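Local coordinates for protein escJ (Escherichia coli, PDB 1YJ7) that probably forms part of the membrane-associated ring platform on which the type III secretion system of enteropathogenic strains is assembled, at residues 121-133 with 153-167. The protein carries 3 engineered substitutions. Numbering follows the deposited sequence. Where two conformers were deposited one is given.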
loop_
_atom_site.group_PDB
_atom_site.type_symbol
_atom_site.label_atom_id
_atom_site.label_comp_id
_atom_site.label_asym_id
_atom_site.label_seq_id
_atom_site.Cartn_x
_atom_site.Cartn_y
_atom_site.Cartn_z
ATOM N N PRO D 121 -19.032 -31.409 -0.940
ATOM C CA PRO D 121 -17.832 -32.261 -0.932
ATOM C C PRO D 121 -16.602 -31.536 -0.392
ATOM O O PRO D 121 -16.143 -30.576 -1.013
ATOM C CB PRO D 121 -17.631 -32.587 -2.417
ATOM C CG PRO D 121 -18.275 -31.420 -3.176
ATOM C CD PRO D 121 -19.165 -30.671 -2.210
ATOM N N SER D 122 -16.069 -32.006 0.732
ATOM C CA SER D 122 -14.920 -31.377 1.354
ATOM C C SER D 122 -13.642 -31.444 0.474
ATOM O O SER D 122 -13.537 -32.199 -0.497
ATOM C CB SER D 122 -14.663 -31.990 2.743
ATOM O OG SER D 122 -15.767 -31.802 3.643
ATOM N N SER D 123 -12.664 -30.622 0.825
ATOM C CA SER D 123 -11.329 -30.761 0.269
ATOM C C SER D 123 -10.326 -30.329 1.342
ATOM O O SER D 123 -10.696 -29.734 2.345
ATOM C CB SER D 123 -11.181 -29.915 -1.000
ATOM O OG SER D 123 -11.292 -28.545 -0.689
ATOM N N ALA D 124 -9.065 -30.660 1.134
ATOM C CA ALA D 124 -8.030 -30.314 2.102
ATOM C C ALA D 124 -6.714 -30.074 1.409
ATOM O O ALA D 124 -6.371 -30.775 0.484
ATOM C CB ALA D 124 -7.858 -31.427 3.109
ATOM N N ALA D 125 -5.985 -29.072 1.884
ATOM C CA ALA D 125 -4.620 -28.786 1.438
ATOM C C ALA D 125 -3.682 -29.086 2.587
ATOM O O ALA D 125 -3.910 -28.616 3.682
ATOM C CB ALA D 125 -4.514 -27.333 1.069
ATOM N N VAL D 126 -2.630 -29.846 2.310
ATOM C CA VAL D 126 -1.688 -30.307 3.326
ATOM C C VAL D 126 -0.276 -30.058 2.841
ATOM O O VAL D 126 0.132 -30.591 1.800
ATOM C CB VAL D 126 -1.868 -31.800 3.598
ATOM C CG1 VAL D 126 -0.906 -32.261 4.701
ATOM C CG2 VAL D 126 -3.298 -32.087 3.977
ATOM N N LEU D 127 0.463 -29.235 3.584
ATOM C CA LEU D 127 1.876 -28.979 3.315
ATOM C C LEU D 127 2.690 -29.569 4.461
ATOM O O LEU D 127 2.416 -29.303 5.647
ATOM C CB LEU D 127 2.143 -27.488 3.216
ATOM C CG LEU D 127 3.608 -27.076 3.024
ATOM C CD1 LEU D 127 4.177 -27.585 1.714
ATOM C CD2 LEU D 127 3.719 -25.577 3.130
ATOM N N VAL D 128 3.649 -30.412 4.109
ATOM C CA VAL D 128 4.509 -31.068 5.092
ATOM C C VAL D 128 5.952 -30.728 4.781
ATOM O O VAL D 128 6.422 -30.883 3.661
ATOM C CB VAL D 128 4.322 -32.593 5.081
ATOM C CG1 VAL D 128 5.244 -33.286 6.110
ATOM C CG2 VAL D 128 2.865 -32.959 5.314
ATOM N N ILE D 129 6.665 -30.247 5.793
ATOM C CA ILE D 129 8.073 -29.954 5.669
ATOM C C ILE D 129 8.821 -31.072 6.379
ATOM O O ILE D 129 8.512 -31.399 7.527
ATOM C CB ILE D 129 8.445 -28.604 6.337
ATOM C CG1 ILE D 129 7.613 -27.434 5.796
ATOM C CG2 ILE D 129 9.947 -28.328 6.126
ATOM C CD1 ILE D 129 7.577 -27.306 4.226
ATOM N N SER D 130 9.784 -31.672 5.694
ATOM C CA SER D 130 10.596 -32.719 6.277
ATOM C C SER D 130 12.014 -32.286 6.602
ATOM O O SER D 130 12.544 -31.305 6.084
ATOM C CB SER D 130 10.647 -33.930 5.349
ATOM O OG SER D 130 11.613 -33.752 4.326
ATOM N N SER D 131 12.635 -33.064 7.479
ATOM C CA SER D 131 14.078 -32.992 7.670
ATOM C C SER D 131 14.747 -33.159 6.291
ATOM O O SER D 131 14.268 -33.943 5.467
ATOM C CB SER D 131 14.555 -34.082 8.616
ATOM O OG SER D 131 13.697 -34.191 9.747
ATOM N N PRO D 132 15.860 -32.482 6.069
ATOM C CA PRO D 132 16.597 -32.650 4.810
ATOM C C PRO D 132 17.095 -34.082 4.584
ATOM O O PRO D 132 17.301 -34.483 3.426
ATOM C CB PRO D 132 17.782 -31.685 4.952
ATOM C CG PRO D 132 17.478 -30.793 6.100
ATOM C CD PRO D 132 16.505 -31.502 6.969
ATOM N N GLU D 133 17.283 -34.843 5.663
ATOM C CA GLU D 133 17.822 -36.199 5.556
ATOM C C GLU D 133 16.751 -37.270 5.380
ATOM O O GLU D 133 17.079 -38.454 5.409
ATOM C CB GLU D 133 18.660 -36.559 6.803
ATOM C CG GLU D 133 19.538 -35.461 7.378
ATOM C CD GLU D 133 20.479 -34.825 6.368
ATOM O OE1 GLU D 133 20.907 -33.669 6.621
ATOM O OE2 GLU D 133 20.802 -35.461 5.329
ATOM N N ASP D 153 -16.662 -36.275 5.204
ATOM C CA ASP D 153 -17.032 -36.276 3.785
ATOM C C ASP D 153 -15.898 -35.806 2.877
ATOM O O ASP D 153 -16.080 -34.881 2.074
ATOM C CB ASP D 153 -18.292 -35.404 3.603
ATOM C CG ASP D 153 -18.944 -35.554 2.217
ATOM O OD1 ASP D 153 -19.590 -34.570 1.779
ATOM O OD2 ASP D 153 -18.895 -36.586 1.507
ATOM N N LEU D 154 -14.730 -36.429 3.033
ATOM C CA LEU D 154 -13.529 -36.074 2.298
ATOM C C LEU D 154 -13.063 -37.273 1.476
ATOM O O LEU D 154 -12.922 -38.386 1.994
ATOM C CB LEU D 154 -12.440 -35.593 3.292
ATOM C CG LEU D 154 -11.128 -35.045 2.767
ATOM C CD1 LEU D 154 -11.360 -33.843 1.856
ATOM C CD2 LEU D 154 -10.221 -34.647 3.929
ATOM N N LYS D 155 -12.863 -37.061 0.181
ATOM C CA LYS D 155 -12.324 -38.074 -0.704
ATOM C C LYS D 155 -10.851 -37.810 -1.000
ATOM O O LYS D 155 -10.415 -36.657 -1.025
ATOM C CB LYS D 155 -13.089 -38.091 -2.032
ATOM C CG LYS D 155 -14.576 -38.424 -1.906
ATOM C CD LYS D 155 -15.283 -38.144 -3.238
ATOM C CE LYS D 155 -16.695 -38.727 -3.279
ATOM N NZ LYS D 155 -17.121 -39.006 -4.685
ATOM N N LEU D 156 -10.124 -38.887 -1.273
ATOM C CA LEU D 156 -8.696 -38.856 -1.629
ATOM C C LEU D 156 -8.367 -37.888 -2.756
ATOM O O LEU D 156 -7.361 -37.184 -2.704
ATOM C CB LEU D 156 -8.245 -40.260 -2.064
ATOM C CG LEU D 156 -7.262 -41.098 -1.250
ATOM C CD1 LEU D 156 -7.183 -40.718 0.223
ATOM C CD2 LEU D 156 -7.552 -42.575 -1.421
ATOM N N GLU D 157 -9.212 -37.871 -3.793
ATOM C CA GLU D 157 -8.976 -37.039 -4.964
ATOM C C GLU D 157 -9.020 -35.536 -4.637
ATOM O O GLU D 157 -8.512 -34.731 -5.415
ATOM C CB GLU D 157 -9.985 -37.367 -6.088
ATOM C CG GLU D 157 -11.401 -36.879 -5.804
ATOM C CD GLU D 157 -12.476 -37.631 -6.596
ATOM O OE1 GLU D 157 -12.808 -37.189 -7.718
ATOM O OE2 GLU D 157 -12.992 -38.658 -6.093
ATOM N N ASN D 158 -9.612 -35.167 -3.498
ATOM C CA ASN D 158 -9.731 -33.776 -3.095
ATOM C C ASN D 158 -8.805 -33.423 -1.909
ATOM O O ASN D 158 -9.083 -32.491 -1.173
ATOM C CB ASN D 158 -11.182 -33.436 -2.752
ATOM C CG ASN D 158 -12.134 -33.700 -3.928
ATOM O OD1 ASN D 158 -13.198 -34.309 -3.765
ATOM N ND2 ASN D 158 -11.721 -33.282 -5.108
ATOM N N ILE D 159 -7.723 -34.173 -1.755
ATOM C CA ILE D 159 -6.671 -33.837 -0.789
ATOM C C ILE D 159 -5.381 -33.599 -1.561
ATOM O O ILE D 159 -4.912 -34.476 -2.279
ATOM C CB ILE D 159 -6.472 -34.964 0.260
ATOM C CG1 ILE D 159 -7.781 -35.265 0.993
ATOM C CG2 ILE D 159 -5.384 -34.564 1.269
ATOM C CD1 ILE D 159 -7.744 -36.551 1.792
ATOM N N SER D 160 -4.804 -32.413 -1.407
ATOM C CA SER D 160 -3.540 -32.097 -2.020
ATOM C C SER D 160 -2.487 -32.226 -0.933
ATOM O O SER D 160 -2.623 -31.584 0.108
ATOM C CB SER D 160 -3.567 -30.679 -2.594
ATOM O OG SER D 160 -2.487 -30.495 -3.484
ATOM N N VAL D 161 -1.472 -33.057 -1.154
ATOM C CA VAL D 161 -0.323 -33.154 -0.249
ATOM C C VAL D 161 0.927 -32.705 -0.984
ATOM O O VAL D 161 1.258 -33.204 -2.074
ATOM C CB VAL D 161 -0.149 -34.593 0.309
ATOM C CG1 VAL D 161 1.102 -34.694 1.212
ATOM C CG2 VAL D 161 -1.394 -35.001 1.056
ATOM N N VAL D 162 1.616 -31.730 -0.408
ATOM C CA VAL D 162 2.877 -31.273 -0.947
ATOM C C VAL D 162 3.919 -31.471 0.141
ATOM O O VAL D 162 3.688 -31.087 1.278
ATOM C CB VAL D 162 2.801 -29.816 -1.365
ATOM C CG1 VAL D 162 4.159 -29.275 -1.766
ATOM C CG2 VAL D 162 1.763 -29.655 -2.545
ATOM N N ILE D 163 5.031 -32.096 -0.225
ATOM C CA ILE D 163 6.138 -32.322 0.716
ATOM C C ILE D 163 7.394 -31.606 0.241
ATOM O O ILE D 163 7.755 -31.663 -0.924
ATOM C CB ILE D 163 6.353 -33.844 0.984
ATOM C CG1 ILE D 163 6.713 -34.614 -0.283
ATOM C CG2 ILE D 163 5.099 -34.463 1.647
ATOM C CD1 ILE D 163 7.182 -36.038 -0.008
ATOM N N LYS D 164 8.055 -30.886 1.156
ATOM C CA LYS D 164 9.286 -30.181 0.854
ATOM C C LYS D 164 10.310 -30.406 1.971
ATOM O O LYS D 164 9.945 -30.495 3.130
ATOM C CB LYS D 164 9.037 -28.680 0.741
ATOM C CG LYS D 164 8.099 -28.241 -0.378
ATOM C CD LYS D 164 8.747 -28.406 -1.751
ATOM C CE LYS D 164 7.690 -28.494 -2.835
ATOM N NZ LYS D 164 8.251 -28.324 -4.213
ATOM N N SER D 165 11.567 -30.541 1.594
ATOM C CA SER D 165 12.687 -30.528 2.537
ATOM C C SER D 165 12.896 -29.112 3.049
ATOM O O SER D 165 12.808 -28.163 2.294
ATOM C CB SER D 165 13.954 -30.999 1.842
ATOM O OG SER D 165 15.098 -30.823 2.671
ATOM N N SER D 166 13.243 -28.957 4.332
ATOM C CA SER D 166 13.518 -27.633 4.862
ATOM C C SER D 166 14.729 -26.999 4.148
ATOM O O SER D 166 14.878 -25.761 4.129
ATOM C CB SER D 166 13.781 -27.704 6.377
ATOM O OG SER D 166 14.980 -28.406 6.629
ATOM N N SER D 167 15.596 -27.835 3.579
ATOM C CA SER D 167 16.791 -27.345 2.873
ATOM C C SER D 167 16.497 -26.729 1.499
ATOM O O SER D 167 17.390 -26.142 0.880
ATOM C CB SER D 167 17.876 -28.421 2.779
ATOM O OG SER D 167 17.470 -29.573 2.064
HETATM O O HOH W 1 -14.141 -34.800 -1.064
#
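With CG trans to the backbone N (chi1 176°) and chi2 at 63°, Leu127 swings CD1 back over the neighbouring strand, where it lies 3.9 Å from Val162 CG1, the two side chains crossing at a slant. Leu154, its CG likewise opposite its backbone N, carries its methyls back onto the Ser123 end of the strand pair: CD1 presses against Ser123 CA at 3.5 Å, a tight fit, while CD2 meets the methyl of Ala124. Farther along the face that carries Ala124, Val126 CB touches Val161 CG2 at 4.1 Å and Val128 CB packs on Ile163 CG2. On the other face, Ile129 lays CD1 against Lys164 CB; the lysine chain bends at chi2 and leads away, and its NZ hydrogen-bonds Gln169. Strands 123-130 and 159-165 run parallel, the two strands of a beta-alpha-beta crossover whose helix 140-150 covers Ile159 and Val161; strand 105-113 pairs with the other edge of 123-130, as in the ring-building domains of the YscJ/FliF family. Seven backbone hydrogen bonds join the paired strands from Ala124 N–Asn158 O to Ser130 N–Lys164 O, among them Val128 N to Val162 O at 2.9 Å with 168° at the hydrogen. Near Ser122, a water accepts from Lys155 N and lies 2.7 Å from Ser122 O and 2.9 Å from Asn158 OD1, bridging Ser122 to the turn at Lys155 to Asn158. The face with Ala125 and Leu127 packs against a second subunit. At the far end Pro132 CA rests 3.2 Å from Ser165 OG, and its CG and CD lie against Ser166 OG.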